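Side-chain contacts in geobacter metallireducens SMUG1 (Geobacter metallireducens, PDB 5H9I), which belongs to the uracil-DNA glycosylase superfamily, as a SMUG1-type member with a central parallel sheet flanked by helices, and holds xanthine in a pocket: residues M60-P64 / W65-Q69; S110-S113 / G114-W118; W118-I121 / R122-G126. One frame throughout, in Å; residues are numbered along the deposited sequence.

Contact 1: residues M60-P64 / W65-Q69; sequences MNPGP and WGMAQ. With XAN (xanthine), chain B.
Pro64 lies over the Trp65 indole at a type I beta turn, Gly63 to Gly66, that leads from strand 55-59 into helix 67-70 of this uracil-DNA glycosylase fold. The proline ring is the bump: CG stands 3.9 Å from the centroid of the five-membered ring of Trp65, almost straight above it, a CH-pi contact. The indole can lie there because chi1 of Trp65 (-40°) sets CG beside the backbone N. A second bump, the Pro62 ring, fits against the first residues of the helix. Its CB meets Met67 CB at 3.8 Å and faces the Ala68 methyl, while its CG touches the extended Met67 chain. Gly63 O takes two N-H groups, Ala68 N nearly in line with the carbonyl and Gly66 N from above its plane. On the pocket side, Met60 N bonds to O6 of xanthine at 2.9 Å. A water bridges Gly63 N, Met67 N and N3 of xanthine, linking the turn and helix start to the ligand. Gln69, bent at chi2, folds back to the turn, and its NE2 also bonds Arg101 O. That NE2 gives Pro64 O a straight bond of 2.9 Å (167°), with the oxygen in the amide plane.

Contact 2: residues S110-S113 / G114-W118; sequences SEVS and GRRLW. With XAN (xanthine), chain B.
Glu111 and Gly114 meet at the N-terminus of helix 112-125, where Glu111 is the N-cap and its carboxylate forms a weak capping bond to Gly114 N. The tight part of the contact lies here, facing the xanthine pocket. Glu111 OE1 is 2.8 Å from Gly114 N, at a bent angle of 123°. The same oxygen accepts N9-H of xanthine at 2.9 Å, so one carboxylate oxygen joins the helix start to the ligand. The extended Glu111 chain carries it there, with CG anti to the backbone N (chi1 -177°). Ser113 CB adds packing 3.6 Å from C8 of xanthine.

The other side is looser and partly open to solvent. Val112 CG1 lies over one face of the Arg116 guanidinium, offset toward its rim and 3.5 Å from NE. The two side chains run alongside each other. The polar end of Arg116 is taken by Pro214 O and Asn222 OD1. Arg115 is exposed, yet its chain bends at chi3 and turns the guanidinium back along the N-terminal turn. Ser110 OG also bonds Glu76. At the guanidinium edge, Arg115 NH1 reaches this OG at 2.9 Å, with the hydroxyl oxygen only 4° out of the guanidinium plane.

Contact 3: residues W118-I121 / R122-G126; sequences WGFI and RERFG. With LEA (pentanoic acid), chain H.
Ile121 and Phe125 meet loosely, one turn apart, near the C-terminal end of helix 112-125 in this SMUG1-type glycosylase fold. Backbone bonds come first. Four i to i+4 bonds link the segments, from Arg122, Glu123, Arg124 and Phe125 N to Trp118, Gly119, Phe120 and Ile121 O. The helix ends at Phe125; Gly126, with positive phi (82°), leaves it.

Apolar contacts are two. Ile121 CG2 lies 4.3 Å from Phe125 CD1. Phe120 and Arg124 lie side by side and point the same way. Arg124 CG is 3.7 Å from Phe120 CE1, and the ring and guanidinium planes are 39° apart.

Polar contacts involve the ring edge, a salt bridge, water and ligand. Ile121 O sits at the edge of the Phe125 ring, in its plane. Arg124 folds at both chi2 and chi3, and its NH2 forms a salt bridge with the C-terminal carboxylate of Phe240. A water donates to Gly119 O and accepts from Arg122 NE at 2.9 Å; it lies at the guanidinium edge. The bend at chi3 (49°) turns Arg122 toward it. Pentanoic acid closes over the Phe125 ring, with its O2 3.4 Å above the plane, over the centre. Arg124 O lies 2.8 Å from O1 and 2.9 Å from O2 of pentanoic acid, which is also hydrogen-bonded to Arg130 NH1.

Among its neighbours, the helix packs Trp118 and Ile121 on Trp83 of helix 77-84 and on Phe131 of helix 128-132, while Phe120 meets Ala226 and Leu230 of helix 219-235.

From the N terminus, strand 55-59 of the parallel sheet runs into contact 1, which closes the tight turn between that strand and helix 67-70. The chain then passes through helix 77-84 and a long loop before contact 2, which opens helix 112-125. Contact 3 follows along the same helix and shares Trp118 with contact 2. The three are in series; none nests or crosses. Contacts 1 and 2 meet across the xanthine pocket, where Glu111 OE2 packs 3.4 Å from Gly66 CA. Contacts 1 and 3 do not touch. The helix thus leads from the xanthine pocket to the pentanoic acid site.

Contact 1: residues M60-P64 / W65-Q69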
loop_
_atom_site.group_PDB
_atom_site.type_symbol
_atom_site.label_atom_id
_atom_site.label_comp_id
_atom_site.label_asym_id
_atom_site.label_seq_id
_atom_site.Cartn_x
_atom_site.Cartn_y
_atom_site.Cartn_z
ATOM N N MET A 60 -1.542 -2.745 4.182
ATOM C CA MET A 60 -2.764 -2.312 4.830
ATOM C C MET A 60 -3.102 -0.885 4.483
ATOM O O MET A 60 -4.066 -0.633 3.855
ATOM C CB MET A 60 -2.621 -2.483 6.351
ATOM C CG MET A 60 -3.813 -1.971 7.181
ATOM S SD MET A 60 -3.612 -2.262 9.052
ATOM C CE MET A 60 -2.403 -1.032 9.303
ATOM N N ASN A 61 -2.309 0.067 4.941
ATOM C CA ASN A 61 -2.564 1.443 4.638
ATOM C C ASN A 61 -1.287 2.277 4.847
ATOM O O ASN A 61 -0.335 1.744 5.359
ATOM C CB ASN A 61 -3.803 2.030 5.424
ATOM C CG ASN A 61 -3.484 2.453 6.841
ATOM O OD1 ASN A 61 -2.868 1.716 7.631
ATOM N ND2 ASN A 61 -3.947 3.660 7.193
ATOM N N PRO A 62 -1.247 3.525 4.380
ATOM C CA PRO A 62 0.021 4.258 4.436
ATOM C C PRO A 62 0.603 4.500 5.799
ATOM O O PRO A 62 -0.162 4.623 6.795
ATOM C CB PRO A 62 -0.375 5.617 3.886
ATOM C CG PRO A 62 -1.494 5.328 2.871
ATOM C CD PRO A 62 -2.274 4.248 3.602
ATOM N N GLY A 63 1.925 4.515 5.895
ATOM C CA GLY A 63 2.557 5.078 7.085
ATOM C C GLY A 63 2.710 6.539 6.808
ATOM O O GLY A 63 2.838 7.053 5.677
ATOM N N PRO A 64 2.673 7.301 7.906
ATOM C CA PRO A 64 2.823 8.758 7.772
ATOM C C PRO A 64 4.041 9.269 7.072
ATOM O O PRO A 64 4.013 10.386 6.493
ATOM C CB PRO A 64 2.815 9.218 9.282
ATOM C CG PRO A 64 3.328 8.001 9.974
ATOM C CD PRO A 64 2.611 6.869 9.293
ATOM N N TRP A 65 5.173 8.541 7.088
ATOM C CA TRP A 65 6.405 9.017 6.545
ATOM C C TRP A 65 6.815 8.346 5.227
ATOM O O TRP A 65 7.819 8.704 4.647
ATOM C CB TRP A 65 7.601 8.890 7.557
ATOM C CG TRP A 65 7.255 9.232 8.990
ATOM C CD1 TRP A 65 7.395 8.426 10.095
ATOM C CD2 TRP A 65 6.622 10.419 9.438
ATOM N NE1 TRP A 65 6.881 9.055 11.200
ATOM C CE2 TRP A 65 6.450 10.299 10.826
ATOM C CE3 TRP A 65 6.283 11.584 8.809
ATOM C CZ2 TRP A 65 5.882 11.283 11.594
ATOM C CZ3 TRP A 65 5.669 12.593 9.597
ATOM C CH2 TRP A 65 5.512 12.391 10.973
ATOM N N GLY A 66 5.872 7.510 4.757
ATOM C CA GLY A 66 6.133 6.744 3.533
ATOM C C GLY A 66 5.147 7.119 2.453
ATOM O O GLY A 66 5.254 8.193 1.876
ATOM N N MET A 67 4.137 6.269 2.280
ATOM C CA MET A 67 3.141 6.530 1.192
ATOM C C MET A 67 2.404 7.902 1.437
ATOM O O MET A 67 2.019 8.553 0.499
ATOM C CB MET A 67 2.129 5.400 1.046
ATOM C CG MET A 67 1.163 5.719 -0.003
ATOM S SD MET A 67 0.259 4.266 -0.556
ATOM C CE MET A 67 -0.939 4.943 -1.700
ATOM N N ALA A 68 2.244 8.278 2.730
ATOM C CA ALA A 68 1.522 9.591 2.989
ATOM C C ALA A 68 2.344 10.707 2.480
ATOM O O ALA A 68 1.795 11.847 2.385
ATOM C CB ALA A 68 1.217 9.721 4.442
ATOM N N GLN A 69 3.651 10.567 2.243
ATOM C CA GLN A 69 4.562 11.553 1.735
ATOM C C GLN A 69 4.794 11.444 0.245
ATOM O O GLN A 69 4.944 12.455 -0.476
ATOM C CB GLN A 69 5.909 11.583 2.442
ATOM C CG GLN A 69 5.838 11.651 3.949
ATOM C CD GLN A 69 5.407 13.036 4.495
ATOM O OE1 GLN A 69 5.750 14.028 3.862
ATOM N NE2 GLN A 69 4.684 13.063 5.527
HETATM N N9 XAN B . 4.347 1.199 6.125
HETATM C C4 XAN B . 3.463 0.977 5.193
HETATM N N3 XAN B . 3.239 1.466 3.977
HETATM C C2 XAN B . 2.274 1.037 3.296
HETATM O O2 XAN B . 2.061 1.535 2.220
HETATM N N1 XAN B . 1.477 0.038 3.702
HETATM C C6 XAN B . 1.602 -0.548 4.854
HETATM O O6 XAN B . 0.838 -1.428 5.266
HETATM C C5 XAN B . 2.607 -0.064 5.693
HETATM N N7 XAN B . 3.019 -0.397 6.908
HETATM C C8 XAN B . 4.072 0.361 7.166
HETATM O O HOH W 1 4.025 4.038 3.973
#

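Contact 2: residues S110-S113 / G114-W118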
loop_
_atom_site.group_PDB
_atom_site.type_symbol
_atom_site.label_atom_id
_atom_site.label_comp_id
_atom_site.label_asym_id
_atom_site.label_seq_id
_atom_site.Cartn_x
_atom_site.Cartn_y
_atom_site.Cartn_z
ATOM N N SER A 110 12.824 8.865 7.626
ATOM C CA SER A 110 12.868 7.573 6.940
ATOM C C SER A 110 11.941 6.552 7.556
ATOM O O SER A 110 12.097 6.105 8.733
ATOM C CB SER A 110 14.261 7.026 6.867
ATOM O OG SER A 110 14.336 5.733 6.375
ATOM N N GLU A 111 11.017 6.029 6.824
ATOM C CA GLU A 111 10.185 4.985 7.320
ATOM C C GLU A 111 10.911 3.644 7.342
ATOM O O GLU A 111 11.358 3.196 6.267
ATOM C CB GLU A 111 8.923 4.819 6.439
ATOM C CG GLU A 111 7.994 3.758 6.993
ATOM C CD GLU A 111 6.899 3.406 6.000
ATOM O OE1 GLU A 111 6.923 2.351 5.366
ATOM O OE2 GLU A 111 5.933 4.246 5.886
ATOM N N VAL A 112 11.007 2.980 8.513
ATOM C CA VAL A 112 11.716 1.762 8.633
ATOM C C VAL A 112 11.093 0.640 7.790
ATOM O O VAL A 112 11.793 -0.125 7.111
ATOM C CB VAL A 112 11.872 1.277 10.115
ATOM C CG1 VAL A 112 12.639 -0.015 10.266
ATOM C CG2 VAL A 112 12.632 2.422 10.863
ATOM N N SER A 113 9.820 0.528 7.950
ATOM C CA SER A 113 9.044 -0.527 7.269
ATOM C C SER A 113 9.303 -0.546 5.779
ATOM O O SER A 113 9.766 -1.564 5.222
ATOM C CB SER A 113 7.563 -0.408 7.521
ATOM O OG SER A 113 7.207 -0.693 8.847
ATOM N N GLY A 114 9.119 0.583 5.145
ATOM C CA GLY A 114 9.339 0.641 3.667
ATOM C C GLY A 114 10.773 0.572 3.292
ATOM O O GLY A 114 11.220 -0.004 2.275
ATOM N N ARG A 115 11.706 1.120 4.091
ATOM C CA ARG A 115 13.106 0.933 3.896
ATOM C C ARG A 115 13.529 -0.491 3.897
ATOM O O ARG A 115 14.280 -0.932 3.036
ATOM C CB ARG A 115 13.960 1.740 4.966
ATOM C CG ARG A 115 15.311 2.059 4.595
ATOM C CD ARG A 115 15.953 2.964 5.666
ATOM N NE ARG A 115 16.172 2.180 6.837
ATOM C CZ ARG A 115 15.931 2.643 8.097
ATOM N NH1 ARG A 115 15.395 3.873 8.311
ATOM N NH2 ARG A 115 16.286 1.872 9.124
ATOM N N ARG A 116 12.971 -1.235 4.854
ATOM C CA ARG A 116 13.258 -2.653 4.913
ATOM C C ARG A 116 12.662 -3.395 3.682
ATOM O O ARG A 116 13.342 -4.281 3.143
ATOM C CB ARG A 116 12.652 -3.256 6.185
ATOM C CG ARG A 116 13.510 -2.952 7.436
ATOM C CD ARG A 116 12.869 -3.598 8.647
ATOM N NE ARG A 116 13.715 -3.334 9.821
ATOM C CZ ARG A 116 13.340 -3.616 11.066
ATOM N NH1 ARG A 116 12.151 -4.045 11.357
ATOM N NH2 ARG A 116 14.271 -3.447 12.027
ATOM N N LEU A 117 11.405 -3.141 3.404
ATOM C CA LEU A 117 10.745 -3.901 2.300
ATOM C C LEU A 117 11.376 -3.630 0.979
ATOM O O LEU A 117 11.833 -4.568 0.274
ATOM C CB LEU A 117 9.273 -3.585 2.287
ATOM C CG LEU A 117 8.443 -4.246 1.184
ATOM C CD1 LEU A 117 7.231 -4.859 1.886
ATOM C CD2 LEU A 117 7.989 -3.334 0.097
ATOM N N TRP A 118 11.510 -2.372 0.628
ATOM C CA TRP A 118 12.080 -2.042 -0.674
ATOM C C TRP A 118 13.570 -2.318 -0.725
ATOM O O TRP A 118 14.163 -2.652 -1.752
ATOM C CB TRP A 118 11.781 -0.606 -1.156
ATOM C CG TRP A 118 10.352 -0.363 -1.481
ATOM C CD1 TRP A 118 9.460 0.441 -0.814
ATOM C CD2 TRP A 118 9.642 -0.850 -2.635
ATOM N NE1 TRP A 118 8.283 0.430 -1.420
ATOM C CE2 TRP A 118 8.345 -0.335 -2.568
ATOM C CE3 TRP A 118 9.982 -1.665 -3.689
ATOM C CZ2 TRP A 118 7.378 -0.639 -3.466
ATOM C CZ3 TRP A 118 9.037 -1.949 -4.625
ATOM C CH2 TRP A 118 7.760 -1.439 -4.544
HETATM N N9 XAN B . 4.347 1.199 6.125
HETATM C C4 XAN B . 3.463 0.977 5.193
HETATM N N3 XAN B . 3.239 1.466 3.977
HETATM C C2 XAN B . 2.274 1.037 3.296
HETATM O O2 XAN B . 2.061 1.535 2.220
HETATM N N1 XAN B . 1.477 0.038 3.702
HETATM C C6 XAN B . 1.602 -0.548 4.854
HETATM O O6 XAN B . 0.838 -1.428 5.266
HETATM C C5 XAN B . 2.607 -0.064 5.693
HETATM N N7 XAN B . 3.019 -0.397 6.908
HETATM C C8 XAN B . 4.072 0.361 7.166
#

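Contact 3: residues W118-I121 / R122-G126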
loop_
_atom_site.group_PDB
_atom_site.type_symbol
_atom_site.label_atom_id
_atom_site.label_comp_id
_atom_site.label_asym_id
_atom_site.label_seq_id
_atom_site.Cartn_x
_atom_site.Cartn_y
_atom_site.Cartn_z
ATOM N N TRP A 118 11.510 -2.372 0.628
ATOM C CA TRP A 118 12.080 -2.042 -0.674
ATOM C C TRP A 118 13.570 -2.318 -0.725
ATOM O O TRP A 118 14.163 -2.652 -1.752
ATOM C CB TRP A 118 11.781 -0.606 -1.156
ATOM C CG TRP A 118 10.352 -0.363 -1.481
ATOM C CD1 TRP A 118 9.460 0.441 -0.814
ATOM C CD2 TRP A 118 9.642 -0.850 -2.635
ATOM N NE1 TRP A 118 8.283 0.430 -1.420
ATOM C CE2 TRP A 118 8.345 -0.335 -2.568
ATOM C CE3 TRP A 118 9.982 -1.665 -3.689
ATOM C CZ2 TRP A 118 7.378 -0.639 -3.466
ATOM C CZ3 TRP A 118 9.037 -1.949 -4.625
ATOM C CH2 TRP A 118 7.760 -1.439 -4.544
ATOM N N GLY A 119 14.231 -2.214 0.466
ATOM C CA GLY A 119 15.646 -2.487 0.443
ATOM C C GLY A 119 15.923 -3.977 0.181
ATOM O O GLY A 119 16.891 -4.343 -0.497
ATOM N N PHE A 120 15.077 -4.826 0.719
ATOM C CA PHE A 120 15.168 -6.284 0.520
ATOM C C PHE A 120 14.841 -6.585 -0.917
ATOM O O PHE A 120 15.498 -7.337 -1.541
ATOM C CB PHE A 120 14.179 -6.941 1.493
ATOM C CG PHE A 120 13.821 -8.405 1.267
ATOM C CD1 PHE A 120 14.730 -9.352 1.333
ATOM C CD2 PHE A 120 12.509 -8.767 1.155
ATOM C CE1 PHE A 120 14.366 -10.700 1.214
ATOM C CE2 PHE A 120 12.118 -10.072 1.053
ATOM C CZ PHE A 120 13.084 -11.049 1.074
ATOM N N ILE A 121 13.838 -5.927 -1.436
ATOM C CA ILE A 121 13.569 -6.169 -2.883
ATOM C C ILE A 121 14.736 -5.728 -3.756
ATOM O O ILE A 121 15.080 -6.463 -4.732
ATOM C CB ILE A 121 12.262 -5.415 -3.213
ATOM C CG1 ILE A 121 11.032 -6.127 -2.640
ATOM C CG2 ILE A 121 12.164 -5.236 -4.751
ATOM C CD1 ILE A 121 9.743 -5.359 -2.530
ATOM N N ARG A 122 15.338 -4.597 -3.488
ATOM C CA ARG A 122 16.472 -4.139 -4.233
ATOM C C ARG A 122 17.630 -5.133 -4.138
ATOM O O ARG A 122 18.277 -5.432 -5.070
ATOM C CB ARG A 122 16.916 -2.731 -3.797
ATOM C CG ARG A 122 18.190 -2.242 -4.466
ATOM C CD ARG A 122 18.558 -0.794 -4.181
ATOM N NE ARG A 122 18.496 -0.522 -2.769
ATOM C CZ ARG A 122 18.317 0.676 -2.209
ATOM N NH1 ARG A 122 18.235 1.782 -2.926
ATOM N NH2 ARG A 122 18.233 0.746 -0.885
ATOM N N GLU A 123 17.890 -5.566 -2.941
ATOM C CA GLU A 123 18.947 -6.599 -2.759
ATOM C C GLU A 123 18.616 -7.829 -3.522
ATOM O O GLU A 123 19.596 -8.448 -4.056
ATOM C CB GLU A 123 19.070 -6.906 -1.260
ATOM C CG GLU A 123 19.699 -5.784 -0.485
ATOM C CD GLU A 123 19.630 -6.020 1.027
ATOM O OE1 GLU A 123 19.067 -7.075 1.471
ATOM O OE2 GLU A 123 20.134 -5.108 1.723
ATOM N N ARG A 124 17.412 -8.335 -3.563
ATOM C CA ARG A 124 17.095 -9.635 -4.212
ATOM C C ARG A 124 17.071 -9.438 -5.724
ATOM O O ARG A 124 17.508 -10.327 -6.468
ATOM C CB ARG A 124 15.813 -10.190 -3.759
ATOM C CG ARG A 124 15.678 -10.650 -2.296
ATOM C CD ARG A 124 16.649 -11.777 -1.983
ATOM N NE ARG A 124 16.232 -12.998 -2.675
ATOM C CZ ARG A 124 16.831 -14.179 -2.465
ATOM N NH1 ARG A 124 17.782 -14.209 -1.575
ATOM N NH2 ARG A 124 16.437 -15.229 -3.133
ATOM N N PHE A 125 16.600 -8.307 -6.247
ATOM C CA PHE A 125 16.325 -8.174 -7.683
ATOM C C PHE A 125 17.184 -7.233 -8.419
ATOM O O PHE A 125 17.256 -7.290 -9.675
ATOM C CB PHE A 125 14.847 -7.715 -7.844
ATOM C CG PHE A 125 13.847 -8.757 -7.527
ATOM C CD1 PHE A 125 13.492 -9.032 -6.185
ATOM C CD2 PHE A 125 13.351 -9.607 -8.511
ATOM C CE1 PHE A 125 12.602 -10.055 -5.940
ATOM C CE2 PHE A 125 12.433 -10.590 -8.212
ATOM C CZ PHE A 125 12.061 -10.826 -6.905
ATOM N N GLY A 126 17.887 -6.324 -7.774
ATOM C CA GLY A 126 18.773 -5.386 -8.368
ATOM C C GLY A 126 18.151 -4.144 -8.951
ATOM O O GLY A 126 18.433 -3.042 -8.565
HETATM C C2 LEA H . 15.555 -12.435 -7.907
HETATM O O2 LEA H . 15.306 -12.199 -6.751
HETATM C C3 LEA H . 14.651 -13.330 -8.632
HETATM C C4 LEA H . 15.488 -14.478 -9.024
HETATM C C5 LEA H . 15.884 -14.467 -10.463
HETATM C C6 LEA H . 16.522 -15.799 -10.947
HETATM O O1 LEA H . 16.538 -11.984 -8.456
HETATM O O HOH W 2 18.914 -2.468 -0.676
#